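Side-chain contact in acetylxylan esterase A (Aspergillus awamori, PDB 5X6S), which hydrolyses acetyl side groups from the xylan backbone, as a secreted serine esterase of carbohydrate esterase family 1: residues T213-A218 / Y223-P228. Sequence-based numbering, arbitrary orientation.
Sequences TCKQWA and YDYSAP
The ring of Tyr225 lies along the flank of the helix and receives Lys215 over one face. Lys215 CG sits almost above the middle of that ring, 3.5 Å from the centroid and 10° off the ring normal, a CH-pi contact in which the CG methylene rests on the pi cloud. Tyrosine offers a broad flat face here, and lysine suits it because its long methylene chain can cover a ring while its amine goes elsewhere. Beyond CG the chain is extended, and CE passes 3.9 Å from Tyr225 CE2 on the way to NZ, which forms a salt bridge with Glu212 and a hydrogen bond to the carbonyl oxygen of Thr171.

Two small side chains meet the same ring near its plane: Cys214 CB approaches CE1 of Tyr225 at 4.0 Å, cysteine being slim enough to admit the ring edge, while Ala218 CB lies beside the ring's root, 4.0 Å from Tyr225 CB. Tyr225 reaches back along the helix from Ala218 to Cys214 because its chi1 of 173° swings CG away from the backbone N. The short alanine methyl lets the returning chain come close, and Ala218 O accepts a bent hydrogen bond from Tyr223 N (3.0 Å, N-H...O angle 138°).

An Asx turn, with Asp224 OD1 accepting from Ser226 N, accompanies the type I beta turn from Asp224 to Ala227. The contact thus folds the loop before strand 230-232 back onto helix 208-221 of this alpha/beta-hydrolase. Pro173 of helix 173-182 touches both Lys215 and Tyr225, while Trp245 of strand 240-246 packs against Cys214 and Tyr223.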
loop_
_atom_site.group_PDB
_atom_site.type_symbol
_atom_site.label_atom_id
_atom_site.label_comp_id
_atom_site.label_asym_id
_atom_site.label_seq_id
_atom_site.Cartn_x
_atom_site.Cartn_y
_atom_site.Cartn_z
ATOM N N THR A 213 5.508 -13.032 -19.986
ATOM C CA THR A 213 5.006 -12.506 -18.701
ATOM C C THR A 213 5.921 -12.851 -17.541
ATOM O O THR A 213 6.176 -12.017 -16.658
ATOM C CB THR A 213 3.556 -13.012 -18.429
ATOM O OG1 THR A 213 2.685 -12.639 -19.520
ATOM C CG2 THR A 213 3.036 -12.446 -17.142
ATOM N N CYS A 214 6.418 -14.096 -17.499
ATOM C CA CYS A 214 7.317 -14.496 -16.447
ATOM C C CYS A 214 8.642 -13.730 -16.550
ATOM O O CYS A 214 9.198 -13.331 -15.530
ATOM C CB CYS A 214 7.547 -16.012 -16.517
ATOM S SG CYS A 214 6.096 -16.989 -15.951
ATOM N N LYS A 215 9.112 -13.521 -17.773
ATOM C CA LYS A 215 10.260 -12.626 -18.045
ATOM C C LYS A 215 10.003 -11.250 -17.458
ATOM O O LYS A 215 10.833 -10.733 -16.675
ATOM C CB LYS A 215 10.475 -12.483 -19.543
ATOM C CG LYS A 215 11.153 -13.674 -20.247
ATOM C CD LYS A 215 11.061 -13.468 -21.731
ATOM C CE LYS A 215 11.867 -14.445 -22.539
ATOM N NZ LYS A 215 11.684 -14.103 -23.989
ATOM N N GLN A 216 8.865 -10.661 -17.822
ATOM C CA GLN A 216 8.500 -9.307 -17.340
ATOM C C GLN A 216 8.629 -9.183 -15.835
ATOM O O GLN A 216 9.385 -8.321 -15.331
ATOM C CB GLN A 216 7.103 -8.952 -17.772
ATOM C CG GLN A 216 6.644 -7.596 -17.251
ATOM C CD GLN A 216 5.418 -7.105 -18.011
ATOM O OE1 GLN A 216 4.350 -7.687 -17.909
ATOM N NE2 GLN A 216 5.588 -6.068 -18.814
ATOM N N TRP A 217 7.964 -10.074 -15.089
ATOM C CA TRP A 217 7.995 -9.969 -13.642
ATOM C C TRP A 217 9.315 -10.325 -13.010
ATOM O O TRP A 217 9.695 -9.713 -12.014
ATOM C CB TRP A 217 6.807 -10.688 -12.974
ATOM C CG TRP A 217 5.488 -10.120 -13.450
ATOM C CD1 TRP A 217 4.525 -10.770 -14.150
ATOM C CD2 TRP A 217 5.049 -8.759 -13.339
ATOM N NE1 TRP A 217 3.484 -9.909 -14.455
ATOM C CE2 TRP A 217 3.779 -8.675 -13.954
ATOM C CE3 TRP A 217 5.599 -7.603 -12.767
ATOM C CZ2 TRP A 217 3.047 -7.482 -14.016
ATOM C CZ3 TRP A 217 4.866 -6.406 -12.830
ATOM C CH2 TRP A 217 3.624 -6.353 -13.437
ATOM N N ALA A 218 10.022 -11.290 -13.595
ATOM C CA ALA A 218 11.407 -11.581 -13.216
ATOM C C ALA A 218 12.241 -10.284 -13.317
ATOM O O ALA A 218 12.908 -9.929 -12.384
ATOM C CB ALA A 218 11.993 -12.673 -14.109
ATOM N N TYR A 223 14.772 -10.860 -10.267
ATOM C CA TYR A 223 15.013 -12.314 -10.304
ATOM C C TYR A 223 15.737 -12.660 -11.600
ATOM O O TYR A 223 15.474 -12.070 -12.628
ATOM C CB TYR A 223 13.688 -13.093 -10.293
ATOM C CG TYR A 223 12.861 -12.904 -9.041
ATOM C CD1 TYR A 223 13.478 -12.741 -7.804
ATOM C CD2 TYR A 223 11.438 -12.882 -9.092
ATOM C CE1 TYR A 223 12.745 -12.559 -6.639
ATOM C CE2 TYR A 223 10.692 -12.720 -7.930
ATOM C CZ TYR A 223 11.320 -12.545 -6.724
ATOM O OH TYR A 223 10.608 -12.370 -5.559
ATOM N N ASP A 224 16.628 -13.637 -11.533
ATOM C CA ASP A 224 17.237 -14.182 -12.720
ATOM C C ASP A 224 16.231 -15.066 -13.443
ATOM O O ASP A 224 15.895 -16.158 -12.942
ATOM C CB ASP A 224 18.484 -15.007 -12.307
ATOM C CG ASP A 224 19.258 -15.565 -13.512
ATOM O OD1 ASP A 224 18.757 -15.469 -14.654
ATOM O OD2 ASP A 224 20.393 -16.070 -13.289
ATOM N N TYR A 225 15.778 -14.637 -14.615
ATOM C CA TYR A 225 14.757 -15.363 -15.331
ATOM C C TYR A 225 15.186 -16.817 -15.615
ATOM O O TYR A 225 14.347 -17.766 -15.557
ATOM C CB TYR A 225 14.365 -14.666 -16.627
ATOM C CG TYR A 225 13.408 -15.463 -17.503
ATOM C CD1 TYR A 225 12.105 -15.784 -17.073
ATOM C CD2 TYR A 225 13.810 -15.939 -18.756
ATOM C CE1 TYR A 225 11.236 -16.533 -17.881
ATOM C CE2 TYR A 225 12.961 -16.702 -19.552
ATOM C CZ TYR A 225 11.668 -16.999 -19.119
ATOM O OH TYR A 225 10.817 -17.722 -19.967
ATOM N N SER A 226 16.490 -16.994 -15.903
ATOM C CA SER A 226 17.046 -18.325 -16.199
ATOM C C SER A 226 17.340 -19.185 -15.006
ATOM O O SER A 226 17.671 -20.334 -15.180
ATOM C CB SER A 226 18.326 -18.180 -17.048
ATOM O OG SER A 226 17.950 -17.636 -18.310
ATOM N N ALA A 227 17.297 -18.649 -13.812
ATOM C CA ALA A 227 17.519 -19.436 -12.596
ATOM C C ALA A 227 16.417 -19.268 -11.535
ATOM O O ALA A 227 16.667 -18.713 -10.420
ATOM C CB ALA A 227 18.877 -19.140 -11.960
ATOM N N PRO A 228 15.213 -19.825 -11.823
ATOM C CA PRO A 228 14.196 -19.867 -10.776
ATOM C C PRO A 228 14.651 -20.633 -9.547
ATOM O O PRO A 228 15.634 -21.365 -9.622
ATOM C CB PRO A 228 12.985 -20.531 -11.477
ATOM C CG PRO A 228 13.485 -21.068 -12.777
ATOM C CD PRO A 228 14.711 -20.267 -13.137
#